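Local coordinates for chromosomal replication initiator protein DnaA (Thermotoga maritima, PDB 2Z4S) that binds and hydrolyses ATP and, in its ATP form, assembles on the replication origin to initiate chromosomal replication, at residues V212-F217 / E243-L248. Sequence-based numbering, arbitrary orientation.
Sequences VQTELF and EFQDRL
The side-chain amide of Gln-213 bridges two backbone groups of the turn that leads into helix 246-253. Its OE1 accepts from the N of Gln-245 at 2.9 Å, almost in line with its own C=O, while its NE2 donates to the O of Glu-243 at 2.8 Å, close to the amide plane. Glutamine suits this buried place because one flat group supplies both a donor and an acceptor; a further bond from NE2 to the carbonyl of Leu-206 helps fix its rotation. The extended chain lays the amide over one face of the Phe-244 ring, the two planes 20° apart. On the same tightly packed side Leu-248, a branched apolar chain suited to a buried helix interface, sets CD1 by the backbone O of Gln-213 and CD2 against the backbone of Phe-217. The contact joins two helices of the AAA+ ATPase domain, 210-224 and the start of 246-253, separated in sequence by strand 229-234 and the loop after it.

On the more open side an aromatic face, a guanidinium and a short hydroxyl chain meet. CG of Arg-247 lies between the backbone N and the carbonyl carbon (chi1 48°), and the long chain, extended to NE, carries its flat charged end over Phe-217, CZ 4.1 Å from the ring centroid in a cation-pi stack. NE and NH2 both grip OE1 of Gln-245, whose NE2 donates to the small hydroxyl of Thr-214. A leucine in place of Arg-247, lacking donors and charge, would probably set the Gln-245 amide freer to turn and leave Phe-217 without its cation-pi partner.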
loop_
_atom_site.group_PDB
_atom_site.type_symbol
_atom_site.label_atom_id
_atom_site.label_comp_id
_atom_site.label_asym_id
_atom_site.label_seq_id
_atom_site.Cartn_x
_atom_site.Cartn_y
_atom_site.Cartn_z
ATOM N N VAL A 212 -3.299 -10.261 19.198
ATOM C CA VAL A 212 -3.378 -8.944 18.570
ATOM C C VAL A 212 -4.740 -8.743 17.918
ATOM O O VAL A 212 -5.340 -7.678 18.052
ATOM C CB VAL A 212 -2.304 -8.772 17.478
ATOM C CG1 VAL A 212 -2.635 -7.565 16.611
ATOM C CG2 VAL A 212 -0.938 -8.583 18.114
ATOM N N GLN A 213 -5.217 -9.763 17.209
ATOM C CA GLN A 213 -6.507 -9.679 16.544
ATOM C C GLN A 213 -7.576 -9.098 17.464
ATOM O O GLN A 213 -8.322 -8.186 17.083
ATOM C CB GLN A 213 -6.935 -11.055 16.039
ATOM C CG GLN A 213 -6.172 -11.506 14.809
ATOM C CD GLN A 213 -6.754 -12.759 14.186
ATOM O OE1 GLN A 213 -7.973 -12.894 14.075
ATOM N NE2 GLN A 213 -5.887 -13.677 13.759
ATOM N N THR A 214 -7.638 -9.612 18.684
ATOM C CA THR A 214 -8.617 -9.130 19.646
ATOM C C THR A 214 -8.443 -7.645 19.946
ATOM O O THR A 214 -9.408 -6.887 19.901
ATOM C CB THR A 214 -8.524 -9.923 20.960
ATOM O OG1 THR A 214 -9.018 -11.248 20.743
ATOM C CG2 THR A 214 -9.333 -9.251 22.054
ATOM N N GLU A 215 -7.215 -7.235 20.254
ATOM C CA GLU A 215 -6.931 -5.840 20.574
ATOM C C GLU A 215 -7.278 -4.928 19.395
ATOM O O GLU A 215 -7.863 -3.856 19.583
ATOM C CB GLU A 215 -5.450 -5.687 20.958
ATOM C CG GLU A 215 -4.986 -4.269 21.348
ATOM C CD GLU A 215 -5.783 -3.664 22.496
ATOM O OE1 GLU A 215 -6.161 -4.412 23.423
ATOM O OE2 GLU A 215 -6.018 -2.434 22.476
ATOM N N LEU A 216 -6.918 -5.362 18.186
ATOM C CA LEU A 216 -7.195 -4.589 16.979
ATOM C C LEU A 216 -8.699 -4.407 16.923
ATOM O O LEU A 216 -9.193 -3.298 16.689
ATOM C CB LEU A 216 -6.729 -5.343 15.729
ATOM C CG LEU A 216 -6.230 -4.559 14.508
ATOM C CD1 LEU A 216 -6.302 -5.463 13.303
ATOM C CD2 LEU A 216 -7.060 -3.335 14.273
ATOM N N PHE A 217 -9.410 -5.509 17.150
ATOM C CA PHE A 217 -10.870 -5.531 17.151
ATOM C C PHE A 217 -11.510 -4.354 17.894
ATOM O O PHE A 217 -12.360 -3.655 17.342
ATOM C CB PHE A 217 -11.376 -6.833 17.771
ATOM C CG PHE A 217 -12.870 -6.927 17.832
ATOM C CD1 PHE A 217 -13.609 -7.198 16.686
ATOM C CD2 PHE A 217 -13.543 -6.691 19.021
ATOM C CE1 PHE A 217 -15.002 -7.229 16.724
ATOM C CE2 PHE A 217 -14.931 -6.716 19.069
ATOM C CZ PHE A 217 -15.662 -6.986 17.915
ATOM N N GLU A 243 -7.458 -18.218 9.827
ATOM C CA GLU A 243 -7.249 -17.982 11.258
ATOM C C GLU A 243 -7.568 -16.541 11.644
ATOM O O GLU A 243 -6.717 -15.812 12.162
ATOM C CB GLU A 243 -5.806 -18.336 11.649
ATOM C CG GLU A 243 -5.444 -19.785 11.358
ATOM C CD GLU A 243 -4.039 -20.162 11.801
ATOM O OE1 GLU A 243 -3.726 -20.012 12.998
ATOM O OE2 GLU A 243 -3.246 -20.621 10.952
ATOM N N PHE A 244 -8.807 -16.141 11.397
ATOM C CA PHE A 244 -9.225 -14.787 11.711
ATOM C C PHE A 244 -10.588 -14.704 12.406
ATOM O O PHE A 244 -11.590 -15.248 11.926
ATOM C CB PHE A 244 -9.246 -13.942 10.426
ATOM C CG PHE A 244 -8.206 -12.857 10.395
ATOM C CD1 PHE A 244 -6.873 -13.160 10.155
ATOM C CD2 PHE A 244 -8.560 -11.534 10.644
ATOM C CE1 PHE A 244 -5.907 -12.160 10.167
ATOM C CE2 PHE A 244 -7.608 -10.530 10.658
ATOM C CZ PHE A 244 -6.280 -10.839 10.421
ATOM N N GLN A 245 -10.619 -14.008 13.535
ATOM C CA GLN A 245 -11.852 -13.830 14.284
ATOM C C GLN A 245 -12.965 -13.249 13.402
ATOM O O GLN A 245 -12.885 -12.109 12.955
ATOM C CB GLN A 245 -11.593 -12.914 15.487
ATOM C CG GLN A 245 -10.709 -13.552 16.548
ATOM C CD GLN A 245 -10.214 -12.565 17.598
ATOM O OE1 GLN A 245 -10.949 -11.678 18.037
ATOM N NE2 GLN A 245 -8.958 -12.729 18.018
ATOM N N ASP A 246 -13.999 -14.045 13.153
ATOM C CA ASP A 246 -15.137 -13.624 12.341
ATOM C C ASP A 246 -15.625 -12.225 12.693
ATOM O O ASP A 246 -16.119 -11.498 11.834
ATOM C CB ASP A 246 -16.302 -14.592 12.530
ATOM C CG ASP A 246 -15.905 -16.033 12.320
ATOM O OD1 ASP A 246 -15.585 -16.393 11.167
ATOM O OD2 ASP A 246 -15.908 -16.802 13.309
ATOM N N ARG A 247 -15.516 -11.849 13.959
ATOM C CA ARG A 247 -15.974 -10.531 14.363
ATOM C C ARG A 247 -15.114 -9.442 13.750
ATOM O O ARG A 247 -15.602 -8.351 13.467
ATOM C CB ARG A 247 -15.984 -10.402 15.883
ATOM C CG ARG A 247 -14.719 -10.859 16.555
ATOM C CD ARG A 247 -14.779 -10.541 18.034
ATOM N NE ARG A 247 -13.495 -10.784 18.675
ATOM C CZ ARG A 247 -13.194 -10.391 19.905
ATOM N NH1 ARG A 247 -14.095 -9.736 20.624
ATOM N NH2 ARG A 247 -11.989 -10.637 20.403
ATOM N N LEU A 248 -13.833 -9.739 13.556
ATOM C CA LEU A 248 -12.924 -8.789 12.932
ATOM C C LEU A 248 -13.271 -8.764 11.450
ATOM O O LEU A 248 -13.589 -7.714 10.887
ATOM C CB LEU A 248 -11.484 -9.244 13.088
ATOM C CG LEU A 248 -10.583 -8.287 13.853
ATOM C CD1 LEU A 248 -9.140 -8.682 13.574
ATOM C CD2 LEU A 248 -10.839 -6.847 13.440
#